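Local atomic coordinates of acetone carboxylase alpha subunit (Xanthobacter autotrophicus Py2, PDB entry 5M45), a protein that serves as the alpha subunit of acetone carboxylase, a metal-containing multisubunit enzyme, and belongs to the hydantoinase B/oxoprolinase family. Residues Gly107-Val112 against Gly355-Met360. Sequence-based numbering, arbitrary orientation.
Sequences GIIIHV and GIWVMM
Ile109, Ile110 and Val112 pack against Trp357, Val358 and Gly355 in a buried apolar contact deep inside the subunit. It joins the turn leading into helix 111-124 to one side of helix 349-361. With CG anti to the backbone N (chi1 175°) and the ring turned by a chi2 of 91°, the six-membered ring of Trp357 lies against Ile109 and Val112. Trp357 CZ3 lies 3.8 Å from Ile109 CD1, and the two side chains cross at about a right angle. Val112 CG2 approaches the same ring obliquely, 4.0 Å from Trp357 CH2. The carbonyl O of Ile109 comes within 3.3 Å of Trp357 CZ3 and also accepts a hydrogen bond from Val112 N. At the far end of the indole, NE1 is held by Asn371 O. Ile108, just before Ile109, is the centre of an inverse gamma turn in this part of the hydantoinase B/oxoprolinase region. Val358 CG2 rests on the backbone of the turn, 3.5 Å from Ile110 N. Gly355 has no side chain, and Ile110 CD1 meets its backbone directly, 3.8 Å from Gly355 N. Trp408 of helix 401-422 also touches Ile110. The CB of His111 points away from 355-360, and its NE2 makes a weak hydrogen bond to Asp153, a ligand of the manganese ion.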
loop_
_atom_site.group_PDB
_atom_site.type_symbol
_atom_site.label_atom_id
_atom_site.label_comp_id
_atom_site.label_asym_id
_atom_site.label_seq_id
_atom_site.Cartn_x
_atom_site.Cartn_y
_atom_site.Cartn_z
ATOM N N GLY A 107 -25.403 14.304 -4.235
ATOM C CA GLY A 107 -24.127 13.831 -4.783
ATOM C C GLY A 107 -23.966 12.321 -4.547
ATOM O O GLY A 107 -24.923 11.572 -4.718
ATOM N N ILE A 108 -22.763 11.877 -4.138
ATOM C CA ILE A 108 -22.473 10.437 -4.002
ATOM C C ILE A 108 -22.892 9.906 -2.636
ATOM O O ILE A 108 -22.027 9.549 -1.763
ATOM C CB ILE A 108 -21.018 10.049 -4.400
ATOM C CG1 ILE A 108 -19.945 10.950 -3.743
ATOM C CG2 ILE A 108 -20.890 10.109 -5.938
ATOM C CD1 ILE A 108 -18.531 10.413 -3.883
ATOM N N ILE A 109 -24.205 9.800 -2.453
ATOM C CA ILE A 109 -24.777 9.616 -1.122
ATOM C C ILE A 109 -24.760 8.180 -0.628
ATOM O O ILE A 109 -25.188 7.940 0.488
ATOM C CB ILE A 109 -26.201 10.239 -0.966
ATOM C CG1 ILE A 109 -27.241 9.529 -1.836
ATOM C CG2 ILE A 109 -26.156 11.741 -1.221
ATOM C CD1 ILE A 109 -28.652 10.036 -1.600
ATOM N N ILE A 110 -24.220 7.238 -1.401
ATOM C CA ILE A 110 -23.900 5.895 -0.857
ATOM C C ILE A 110 -22.996 6.023 0.367
ATOM O O ILE A 110 -23.021 5.176 1.265
ATOM C CB ILE A 110 -23.290 4.938 -1.941
ATOM C CG1 ILE A 110 -23.405 3.468 -1.506
ATOM C CG2 ILE A 110 -21.836 5.308 -2.259
ATOM C CD1 ILE A 110 -23.170 2.488 -2.635
ATOM N N HIS A 111 -22.215 7.102 0.434
ATOM C CA HIS A 111 -21.280 7.311 1.540
ATOM C C HIS A 111 -21.904 7.829 2.825
ATOM O O HIS A 111 -21.230 7.870 3.866
ATOM C CB HIS A 111 -20.085 8.155 1.069
ATOM C CG HIS A 111 -19.323 7.492 -0.030
ATOM N ND1 HIS A 111 -18.483 6.422 0.191
ATOM C CD2 HIS A 111 -19.334 7.685 -1.369
ATOM C CE1 HIS A 111 -17.995 6.006 -0.961
ATOM N NE2 HIS A 111 -18.493 6.763 -1.924
ATOM N N VAL A 112 -23.191 8.156 2.800
ATOM C CA VAL A 112 -23.958 8.374 4.036
ATOM C C VAL A 112 -23.785 7.099 4.906
ATOM O O VAL A 112 -23.375 7.186 6.074
ATOM C CB VAL A 112 -25.451 8.696 3.766
ATOM C CG1 VAL A 112 -26.270 8.642 5.036
ATOM C CG2 VAL A 112 -25.615 10.048 3.079
ATOM N N GLY A 355 -26.275 1.043 -1.099
ATOM C CA GLY A 355 -26.746 1.260 -2.460
ATOM C C GLY A 355 -28.239 1.004 -2.664
ATOM O O GLY A 355 -28.893 1.690 -3.470
ATOM N N ILE A 356 -28.790 0.009 -1.953
ATOM C CA ILE A 356 -30.247 -0.202 -1.969
ATOM C C ILE A 356 -30.949 1.038 -1.386
ATOM O O ILE A 356 -31.994 1.477 -1.919
ATOM C CB ILE A 356 -30.650 -1.506 -1.258
ATOM C CG1 ILE A 356 -30.083 -2.722 -2.015
ATOM C CG2 ILE A 356 -32.204 -1.625 -1.147
ATOM C CD1 ILE A 356 -30.109 -4.046 -1.223
ATOM N N TRP A 357 -30.367 1.612 -0.331
ATOM C CA TRP A 357 -30.863 2.857 0.287
ATOM C C TRP A 357 -30.828 4.010 -0.721
ATOM O O TRP A 357 -31.814 4.742 -0.842
ATOM C CB TRP A 357 -30.102 3.158 1.593
ATOM C CG TRP A 357 -30.446 4.454 2.248
ATOM C CD1 TRP A 357 -31.394 4.661 3.191
ATOM C CD2 TRP A 357 -29.851 5.726 1.989
ATOM N NE1 TRP A 357 -31.421 5.996 3.567
ATOM C CE2 TRP A 357 -30.463 6.665 2.848
ATOM C CE3 TRP A 357 -28.807 6.161 1.154
ATOM C CZ2 TRP A 357 -30.084 8.019 2.874
ATOM C CZ3 TRP A 357 -28.438 7.487 1.161
ATOM C CH2 TRP A 357 -29.088 8.409 2.009
ATOM N N VAL A 358 -29.741 4.117 -1.499
ATOM C CA VAL A 358 -29.647 5.114 -2.585
ATOM C C VAL A 358 -30.813 4.971 -3.579
ATOM O O VAL A 358 -31.475 5.967 -3.921
ATOM C CB VAL A 358 -28.263 5.050 -3.301
ATOM C CG1 VAL A 358 -28.240 5.951 -4.534
ATOM C CG2 VAL A 358 -27.139 5.475 -2.340
ATOM N N MET A 359 -31.074 3.734 -4.019
ATOM C CA MET A 359 -32.214 3.481 -4.892
ATOM C C MET A 359 -33.529 3.939 -4.259
ATOM O O MET A 359 -34.344 4.611 -4.944
ATOM C CB MET A 359 -32.312 2.010 -5.301
ATOM C CG MET A 359 -33.550 1.748 -6.141
ATOM S SD MET A 359 -34.210 0.112 -6.044
ATOM C CE MET A 359 -34.676 -0.014 -4.347
ATOM N N MET A 360 -33.749 3.603 -2.990
ATOM C CA MET A 360 -34.926 4.094 -2.266
ATOM C C MET A 360 -35.100 5.629 -2.308
ATOM O O MET A 360 -36.214 6.112 -2.495
ATOM C CB MET A 360 -34.930 3.650 -0.793
ATOM C CG MET A 360 -35.075 2.141 -0.562
ATOM S SD MET A 360 -34.590 1.615 1.116
ATOM C CE MET A 360 -35.855 2.261 2.037
#